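Local coordinates for protein 3-hydroxyacyl-CoA dehydrogenase (Brucella suis, PDB 4O5O) that probably oxidises 3-hydroxyacyl-CoA thioesters to 3-ketoacyl-CoA with a nicotinamide adenine dinucleotide cofactor, as a member of the short-chain dehydrogenase family, at residues R148-N153 against H239-N244; A235-H240 against E250-D255. One frame throughout, in Å; residues are numbered along the deposited sequence. Where two conformers were deposited one is given.

Both contacts pack helix 231-243 against one face of the parallel Rossmann sheet, and their centres lie 10 Å apart. Along the chain, strand 149-154 of contact 1 comes first; after several intervening helices and strand 192-199 comes the helix, lending its earlier residues 235-240 to contact 2 and its last turn to contact 1; strand 251-254 closes the series. H239 and H240 belong to both ranges, and the two touch where I152 CD1 meets V238 CG1 at 3.9 Å. Since strand 192-199 lies between the two strands, the helix spans three neighbouring strands, from the sheet interior to its outermost strand in this chain. Both contacts also reach a second subunit, so the same helix serves core and assembly.

Contact 1: R148-N153 against H239-N244; sequences RGVIIN and HHIVEN
I152 meets I241 between strand 149-153 and the last turn of helix 231-243, the two isoleucine side chains crossing obliquely. The end of one branch does the touching on the strand side: I152 CD1 comes to 3.6 Å from I241 CG2, while I152 CG1, one carbon further back, stays 3.8 Å from the same methyl. Thus I241 offers its short branch, and its longer CG1-CD1 arm is not the part that meets the strand. I152 reaches outward because CG1 stands opposite the carbonyl carbon (chi1 -62°) and the chain then runs on extended to CD1. That methyl also approaches I241 CB at 4.0 Å and, on the next residue of the helix, V242 CG2 at 4.0 Å, and so it rests on two successive helix residues. V242 presents this methyl although it leaves the backbone neither at the strand nor away from it; CG2 lies opposite the carbonyl carbon and CG1 opposite the backbone N (chi1 171°). Two residues earlier, on the same face of the strand, V150 CG1 comes to 4.3 Å from I241 CG2 in the conformer given, a touch that is doubtful because the side chain has a second conformer. No hydrogen bond crosses the interface: the buried aliphatic residues meet through hydrocarbon groups alone. The axes approach to 9.4 Å and run roughly antiparallel, at 148°, as expected for a helix returning over a parallel strand. Strand 192-199 flanks the contact, with M195 and I197 also touching I241, and R193 NH1 donates a hydrogen bond to the carbonyl O of I241 near the helix end. I11 packs on V242. I151 points away to the other face of the sheet, where L130 and M137 of helix 112-137 and L187 of helix 167-187 receive it.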
ATOM      1  N   ARG B 148     -21.861 -18.875  -1.596  1.00  8.30           N
ATOM      2  CA  ARG B 148     -21.589 -20.318  -1.585  1.00  7.54           C
ATOM      3  C   ARG B 148     -20.423 -20.726  -0.676  1.00  7.74           C
ATOM      4  O   ARG B 148     -20.300 -21.889  -0.352  1.00  9.10           O
ATOM      5  CB  ARG B 148     -21.312 -20.826  -3.012  1.00  8.05           C
ATOM      6  CG  ARG B 148     -22.528 -20.931  -3.912  1.00  9.20           C
ATOM      7  CD  ARG B 148     -22.107 -21.657  -5.177  1.00 12.68           C
ATOM      8  NE  ARG B 148     -23.211 -21.879  -6.075  1.00 15.64           N
ATOM      9  CZ  ARG B 148     -23.669 -20.989  -6.944  1.00 18.58           C
ATOM     10  NH1 ARG B 148     -23.120 -19.796  -7.032  1.00 21.29           N
ATOM     11  NH2 ARG B 148     -24.694 -21.304  -7.739  1.00 23.70           N
ATOM     12  N   GLY B 149     -19.558 -19.795  -0.310  1.00  7.47           N
ATOM     13  CA  GLY B 149     -18.414 -20.136   0.486  1.00  7.78           C
ATOM     14  C   GLY B 149     -17.530 -18.953   0.760  1.00  6.66           C
ATOM     15  O   GLY B 149     -17.690 -17.889   0.172  1.00  7.26           O
ATOM     16  N   VAL B 150     -16.583 -19.155   1.677  1.00  6.31           N
ATOM     17  CA  VAL B 150     -15.601 -18.151   2.065  0.50  6.33           C
ATOM     18  C   VAL B 150     -14.234 -18.821   2.176  1.00  5.81           C
ATOM     19  O   VAL B 150     -14.127 -19.874   2.805  1.00  6.64           O
ATOM     20  CB  VAL B 150     -15.960 -17.528   3.439  0.50  6.56           C
ATOM     21  CG1 VAL B 150     -15.006 -16.402   3.774  0.50  7.33           C
ATOM     22  CG2 VAL B 150     -17.412 -17.041   3.452  0.50  5.80           C
ATOM     23  N   ILE B 151     -13.211 -18.202   1.575  1.00  5.65           N
ATOM     24  CA  ILE B 151     -11.828 -18.660   1.658  1.00  6.18           C
ATOM     25  C   ILE B 151     -11.028 -17.584   2.341  1.00  5.72           C
ATOM     26  O   ILE B 151     -11.052 -16.422   1.915  1.00  6.40           O
ATOM     27  CB  ILE B 151     -11.239 -18.931   0.260  1.00  6.50           C
ATOM     28  CG1 ILE B 151     -12.004 -20.104  -0.366  1.00  7.69           C
ATOM     29  CG2 ILE B 151      -9.735 -19.224   0.351  1.00  7.57           C
ATOM     30  CD1 ILE B 151     -11.721 -20.331  -1.828  1.00  9.95           C
ATOM     31  N   ILE B 152     -10.337 -17.960   3.422  1.00  5.02           N
ATOM     32  CA  ILE B 152      -9.540 -17.007   4.187  1.00  5.72           C
ATOM     33  C   ILE B 152      -8.115 -17.514   4.267  1.00  5.76           C
ATOM     34  O   ILE B 152      -7.861 -18.633   4.717  1.00  6.46           O
ATOM     35  CB  ILE B 152     -10.104 -16.825   5.625  1.00  6.98           C
ATOM     36  CG1 ILE B 152     -11.531 -16.264   5.552  1.00  7.42           C
ATOM     37  CG2 ILE B 152      -9.206 -15.899   6.458  1.00  7.56           C
ATOM     38  CD1 ILE B 152     -12.329 -16.380   6.805  1.00 11.59           C
ATOM     39  N   ASN B 153      -7.199 -16.693   3.775  1.00  5.19           N
ATOM     40  CA  ASN B 153      -5.784 -17.022   3.731  1.00  5.15           C
ATOM     41  C   ASN B 153      -5.026 -16.242   4.778  1.00  5.47           C
ATOM     42  O   ASN B 153      -5.502 -15.212   5.273  1.00  6.28           O
ATOM     43  CB  ASN B 153      -5.217 -16.715   2.343  1.00  5.71           C
ATOM     44  CG  ASN B 153      -5.874 -17.575   1.238  1.00  7.22           C
ATOM     45  OD1 ASN B 153      -6.290 -18.658   1.503  1.00  7.11           O
ATOM     46  ND2 ASN B 153      -5.849 -17.130   0.012  1.00 11.88           N
ATOM     47  N   HIS B 239     -13.844 -15.390  12.313  1.00  7.03           N
ATOM     48  CA  HIS B 239     -15.288 -15.488  12.536  1.00  8.40           C
ATOM     49  C   HIS B 239     -16.016 -14.251  11.966  1.00  6.74           C
ATOM     50  O   HIS B 239     -17.045 -14.393  11.296  1.00  8.37           O
ATOM     51  CB  HIS B 239     -15.512 -15.605  14.045  1.00 10.29           C
ATOM     52  CG  HIS B 239     -16.892 -16.028  14.441  1.00 15.00           C
ATOM     53  ND1 HIS B 239     -17.200 -16.441  15.718  1.00 19.90           N
ATOM     54  CD2 HIS B 239     -18.016 -16.192  13.711  1.00 19.42           C
ATOM     55  CE1 HIS B 239     -18.480 -16.767  15.776  1.00 23.80           C
ATOM     56  NE2 HIS B 239     -18.997 -16.626  14.569  1.00 26.24           N
ATOM     57  N   HIS B 240     -15.465 -13.059  12.202  1.00  6.76           N
ATOM     58  CA  HIS B 240     -16.083 -11.836  11.698  1.00  6.64           C
ATOM     59  C   HIS B 240     -16.113 -11.811  10.168  1.00  6.74           C
ATOM     60  O   HIS B 240     -17.091 -11.389   9.584  1.00  7.51           O
ATOM     61  CB  HIS B 240     -15.375 -10.561  12.216  1.00  6.89           C
ATOM     62  CG  HIS B 240     -16.096  -9.330  11.795  1.00  7.16           C
ATOM     63  ND1 HIS B 240     -17.387  -9.079  12.203  1.00  7.33           N
ATOM     64  CD2 HIS B 240     -15.789  -8.362  10.902  1.00  8.22           C
ATOM     65  CE1 HIS B 240     -17.819  -7.971  11.633  1.00  8.92           C
ATOM     66  NE2 HIS B 240     -16.881  -7.533  10.822  1.00  8.43           N
ATOM     67  N   ILE B 241     -15.023 -12.250   9.531  1.00  5.95           N
ATOM     68  CA  ILE B 241     -14.994 -12.287   8.070  1.00  6.62           C
ATOM     69  C   ILE B 241     -16.092 -13.204   7.542  1.00  6.17           C
ATOM     70  O   ILE B 241     -16.748 -12.896   6.571  1.00  7.88           O
ATOM     71  CB  ILE B 241     -13.593 -12.709   7.566  1.00  5.91           C
ATOM     72  CG1 ILE B 241     -12.549 -11.616   7.860  1.00  5.84           C
ATOM     73  CG2 ILE B 241     -13.611 -13.075   6.084  1.00  7.12           C
ATOM     74  CD1 ILE B 241     -11.102 -12.063   7.697  1.00  7.87           C
ATOM     75  N   VAL B 242     -16.280 -14.345   8.184  1.00  6.72           N
ATOM     76  CA  VAL B 242     -17.330 -15.263   7.749  1.00  7.39           C
ATOM     77  C   VAL B 242     -18.701 -14.567   7.821  1.00  7.56           C
ATOM     78  O   VAL B 242     -19.511 -14.662   6.907  1.00  8.97           O
ATOM     79  CB  VAL B 242     -17.277 -16.583   8.543  1.00  9.13           C
ATOM     80  CG1 VAL B 242     -18.500 -17.417   8.222  1.00 10.51           C
ATOM     81  CG2 VAL B 242     -15.990 -17.339   8.221  1.00  9.65           C
ATOM     82  N   GLU B 243     -18.934 -13.836   8.904  1.00  7.95           N
ATOM     83  CA  GLU B 243     -20.230 -13.179   9.131  1.00  8.31           C
ATOM     84  C   GLU B 243     -20.491 -11.959   8.257  1.00  8.72           C
ATOM     85  O   GLU B 243     -21.644 -11.695   7.877  1.00 10.03           O
ATOM     86  CB  GLU B 243     -20.348 -12.730  10.583  1.00 11.73           C
ATOM     87  CG  GLU B 243     -20.449 -13.846  11.582  1.00 12.44           C
ATOM     88  CD  GLU B 243     -20.581 -13.360  13.013  1.00 17.78           C
ATOM     89  OE1 GLU B 243     -20.197 -12.191  13.353  1.00 20.58           O
ATOM     90  OE2 GLU B 243     -21.073 -14.170  13.815  1.00 24.75           O
ATOM     91  N   ASN B 244     -19.431 -11.201   7.974  1.00  7.09           N
ATOM     92  CA  ASN B 244     -19.568  -9.878   7.349  1.00  7.47           C
ATOM     93  C   ASN B 244     -19.374  -9.971   5.836  1.00  6.67           C
ATOM     94  O   ASN B 244     -18.244  -9.989   5.344  1.00  7.98           O
ATOM     95  CB  ASN B 244     -18.595  -8.867   7.950  1.00  7.68           C
ATOM     96  CG  ASN B 244     -18.936  -7.454   7.561  1.00  8.64           C
ATOM     97  OD1 ASN B 244     -19.568  -7.215   6.531  1.00  9.12           O
ATOM     98  ND2 ASN B 244     -18.540  -6.511   8.385  1.00  7.97           N
TER

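Contact 2: A235-H240 against E250-D255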
ATOM      1  N   ALA B 235      -8.618 -16.031  15.403  1.00  6.99           N
ATOM      2  CA  ALA B 235      -9.841 -16.795  15.129  1.00  6.06           C
ATOM      3  C   ALA B 235     -11.094 -15.926  15.199  1.00  6.38           C
ATOM      4  O   ALA B 235     -12.047 -16.155  14.441  1.00  6.78           O
ATOM      5  CB  ALA B 235      -9.973 -17.980  16.081  1.00  8.13           C
ATOM      6  N   ALA B 236     -11.109 -14.940  16.103  1.00  6.20           N
ATOM      7  CA  ALA B 236     -12.241 -14.006  16.184  1.00  7.07           C
ATOM      8  C   ALA B 236     -12.395 -13.175  14.908  1.00  7.31           C
ATOM      9  O   ALA B 236     -13.510 -12.947  14.430  1.00  6.90           O
ATOM     10  CB  ALA B 236     -12.074 -13.098  17.392  1.00  8.03           C
ATOM     11  N   LEU B 237     -11.272 -12.752  14.322  1.00  7.09           N
ATOM     12  CA  LEU B 237     -11.327 -12.038  13.053  1.00  6.86           C
ATOM     13  C   LEU B 237     -11.813 -12.961  11.932  1.00  6.66           C
ATOM     14  O   LEU B 237     -12.590 -12.551  11.071  1.00  6.65           O
ATOM     15  CB  LEU B 237      -9.977 -11.383  12.755  1.00  5.88           C
ATOM     16  CG  LEU B 237      -9.909 -10.610  11.426  1.00  6.01           C
ATOM     17  CD1 LEU B 237     -10.998  -9.532  11.364  1.00  7.43           C
ATOM     18  CD2 LEU B 237      -8.533 -10.006  11.183  1.00  6.14           C
ATOM     19  N   VAL B 238     -11.344 -14.209  11.936  1.00  6.56           N
ATOM     20  CA  VAL B 238     -11.835 -15.186  10.962  1.00  7.54           C
ATOM     21  C   VAL B 238     -13.366 -15.291  11.082  1.00  7.05           C
ATOM     22  O   VAL B 238     -14.104 -15.249  10.087  1.00  7.25           O
ATOM     23  CB  VAL B 238     -11.200 -16.572  11.197  1.00  7.53           C
ATOM     24  CG1 VAL B 238     -11.951 -17.661  10.425  1.00  8.62           C
ATOM     25  CG2 VAL B 238      -9.711 -16.522  10.832  1.00  8.44           C
ATOM     26  N   HIS B 239     -13.844 -15.390  12.313  1.00  7.03           N
ATOM     27  CA  HIS B 239     -15.288 -15.488  12.536  1.00  8.40           C
ATOM     28  C   HIS B 239     -16.016 -14.251  11.966  1.00  6.74           C
ATOM     29  O   HIS B 239     -17.045 -14.393  11.296  1.00  8.37           O
ATOM     30  CB  HIS B 239     -15.512 -15.605  14.045  1.00 10.29           C
ATOM     31  CG  HIS B 239     -16.892 -16.028  14.441  1.00 15.00           C
ATOM     32  ND1 HIS B 239     -17.200 -16.441  15.718  1.00 19.90           N
ATOM     33  CD2 HIS B 239     -18.016 -16.192  13.711  1.00 19.42           C
ATOM     34  CE1 HIS B 239     -18.480 -16.767  15.776  1.00 23.80           C
ATOM     35  NE2 HIS B 239     -18.997 -16.626  14.569  1.00 26.24           N
ATOM     36  N   HIS B 240     -15.465 -13.059  12.202  1.00  6.76           N
ATOM     37  CA  HIS B 240     -16.083 -11.836  11.698  1.00  6.64           C
ATOM     38  C   HIS B 240     -16.113 -11.811  10.168  1.00  6.74           C
ATOM     39  O   HIS B 240     -17.091 -11.389   9.584  1.00  7.51           O
ATOM     40  CB  HIS B 240     -15.375 -10.561  12.216  1.00  6.89           C
ATOM     41  CG  HIS B 240     -16.096  -9.330  11.795  1.00  7.16           C
ATOM     42  ND1 HIS B 240     -17.387  -9.079  12.203  1.00  7.33           N
ATOM     43  CD2 HIS B 240     -15.789  -8.362  10.902  1.00  8.22           C
ATOM     44  CE1 HIS B 240     -17.819  -7.971  11.633  1.00  8.92           C
ATOM     45  NE2 HIS B 240     -16.881  -7.533  10.822  1.00  8.43           N
ATOM     46  N   GLU B 250      -9.691  -8.297   0.272  1.00  5.11           N
ATOM     47  CA  GLU B 250      -8.885  -7.411   1.126  1.00  4.96           C
ATOM     48  C   GLU B 250      -7.922  -8.212   2.003  1.00  4.42           C
ATOM     49  O   GLU B 250      -8.130  -9.390   2.268  1.00  5.14           O
ATOM     50  CB  GLU B 250      -9.856  -6.537   1.949  1.00  5.54           C
ATOM     51  CG  GLU B 250      -9.344  -5.775   3.153  1.00  5.63           C
ATOM     52  CD  GLU B 250      -8.328  -4.709   2.875  1.00  6.16           C
ATOM     53  OE1 GLU B 250      -7.592  -4.816   1.839  1.00  6.96           O
ATOM     54  OE2 GLU B 250      -8.278  -3.744   3.714  1.00  7.94           O
ATOM     55  N   VAL B 251      -6.842  -7.526   2.397  1.00  4.38           N
ATOM     56  CA  VAL B 251      -5.867  -8.016   3.339  1.00  4.92           C
ATOM     57  C   VAL B 251      -6.002  -7.174   4.597  1.00  4.66           C
ATOM     58  O   VAL B 251      -5.859  -5.947   4.529  1.00  6.30           O
ATOM     59  CB  VAL B 251      -4.446  -7.906   2.756  1.00  6.16           C
ATOM     60  CG1 VAL B 251      -3.394  -8.362   3.746  1.00  6.56           C
ATOM     61  CG2 VAL B 251      -4.311  -8.710   1.468  1.00  6.48           C
ATOM     62  N   ILE B 252      -6.313  -7.808   5.724  1.00  5.00           N
ATOM     63  CA  ILE B 252      -6.432  -7.088   6.990  1.00  5.05           C
ATOM     64  C   ILE B 252      -5.249  -7.377   7.910  1.00  5.78           C
ATOM     65  O   ILE B 252      -4.999  -8.547   8.261  1.00  5.61           O
ATOM     66  CB  ILE B 252      -7.700  -7.513   7.740  1.00  5.94           C
ATOM     67  CG1 ILE B 252      -8.938  -7.247   6.879  1.00  6.13           C
ATOM     68  CG2 ILE B 252      -7.807  -6.824   9.093  1.00  6.47           C
ATOM     69  CD1 ILE B 252     -10.230  -7.730   7.489  1.00  7.44           C
ATOM     70  N   ARG B 253      -4.559  -6.319   8.321  1.00  4.92           N
ATOM     71  CA  ARG B 253      -3.467  -6.437   9.285  1.00  5.04           C
ATOM     72  C   ARG B 253      -4.074  -6.589  10.679  1.00  5.23           C
ATOM     73  O   ARG B 253      -4.927  -5.790  11.078  1.00  5.33           O
ATOM     74  CB  ARG B 253      -2.575  -5.199   9.259  1.00  5.59           C
ATOM     75  CG  ARG B 253      -1.907  -4.989   7.929  1.00  7.23           C
ATOM     76  CD  ARG B 253      -1.112  -3.704   7.908  1.00  8.40           C
ATOM     77  NE  ARG B 253       0.059  -3.825   8.750  1.00  8.27           N
ATOM     78  CZ  ARG B 253       1.262  -3.402   8.421  1.00  8.48           C
ATOM     79  NH1 ARG B 253       1.463  -2.712   7.302  1.00  9.31           N
ATOM     80  NH2 ARG B 253       2.238  -3.640   9.267  1.00  8.97           N
ATOM     81  N   LEU B 254      -3.613  -7.613  11.392  1.00  4.62           N
ATOM     82  CA  LEU B 254      -4.033  -7.878  12.756  1.00  4.94           C
ATOM     83  C   LEU B 254      -2.774  -7.916  13.616  1.00  4.79           C
ATOM     84  O   LEU B 254      -2.132  -8.969  13.761  1.00  5.32           O
ATOM     85  CB  LEU B 254      -4.809  -9.185  12.811  1.00  5.17           C
ATOM     86  CG  LEU B 254      -5.368  -9.578  14.161  1.00  6.07           C
ATOM     87  CD1 LEU B 254      -6.476  -8.625  14.622  1.00  6.26           C
ATOM     88  CD2 LEU B 254      -5.866 -11.017  14.137  1.00  6.86           C
ATOM     89  N   ASP B 255      -2.365  -6.750  14.101  1.00  4.78           N
ATOM     90  CA  ASP B 255      -0.958  -6.589  14.478  1.00  5.09           C
ATOM     91  C   ASP B 255      -0.685  -5.572  15.554  1.00  4.57           C
ATOM     92  O   ASP B 255       0.492  -5.282  15.818  1.00  5.88           O
ATOM     93  CB  ASP B 255      -0.107  -6.312  13.213  1.00  5.85           C
ATOM     94  CG  ASP B 255      -0.409  -4.967  12.557  1.00  6.17           C
ATOM     95  OD1 ASP B 255      -1.173  -4.154  13.148  1.00  6.33           O
ATOM     96  OD2 ASP B 255       0.116  -4.738  11.428  1.00  7.36           O
TER
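The helix of A235-H240 and the strand within E250-D255 come nearest at L237 and L254, whose CA atoms are 8.4 Å apart, with no hydrogen bond between the two backbones. L237 is the single helix residue that carries the contact, and one methyl does the work. With CG opposite the backbone N (chi1 179°), its isobutyl group extends toward the strand and sets CD2 between two residues of like facing, I252 and L254. Toward I252 the side chains pass obliquely, and L237 CD2 lies 3.9 Å from I252 CG2, the short branch of the isoleucine. Toward L254 the approach is tip to tip: L237 CD2 is 4.1 Å from L254 CD2, and L254 CB is at the same 4.1 Å from that methyl. R253, between these two strand residues, leaves the backbone on the side away from the helix. Its guanidinium grips D255, just past the end of the strand, side-on, with NE and NH2 converging on one oxygen close to the guanidinium plane. The bond from R253 NE to D255 OD2 is 2.8 Å at 164°; that from R253 NH2 to the same oxygen is more bent, at 3.2 Å and 137°. R253 NH2 also forms a salt bridge with D161, which probably helps hold the group in place. I197 of strand 192-199 shares the packing on L237. At the edge, E250 OE2 accepts a hydrogen bond from the backbone N of R253 of the second subunit, and the H240 rings of the two subunits stack. A helix laid over the last strand of a parallel 3-2-1-4-5-6-7 sheet is typical of the short-chain dehydrogenase Rossmann fold, where this helix and edge strand commonly build a subunit interface, as here.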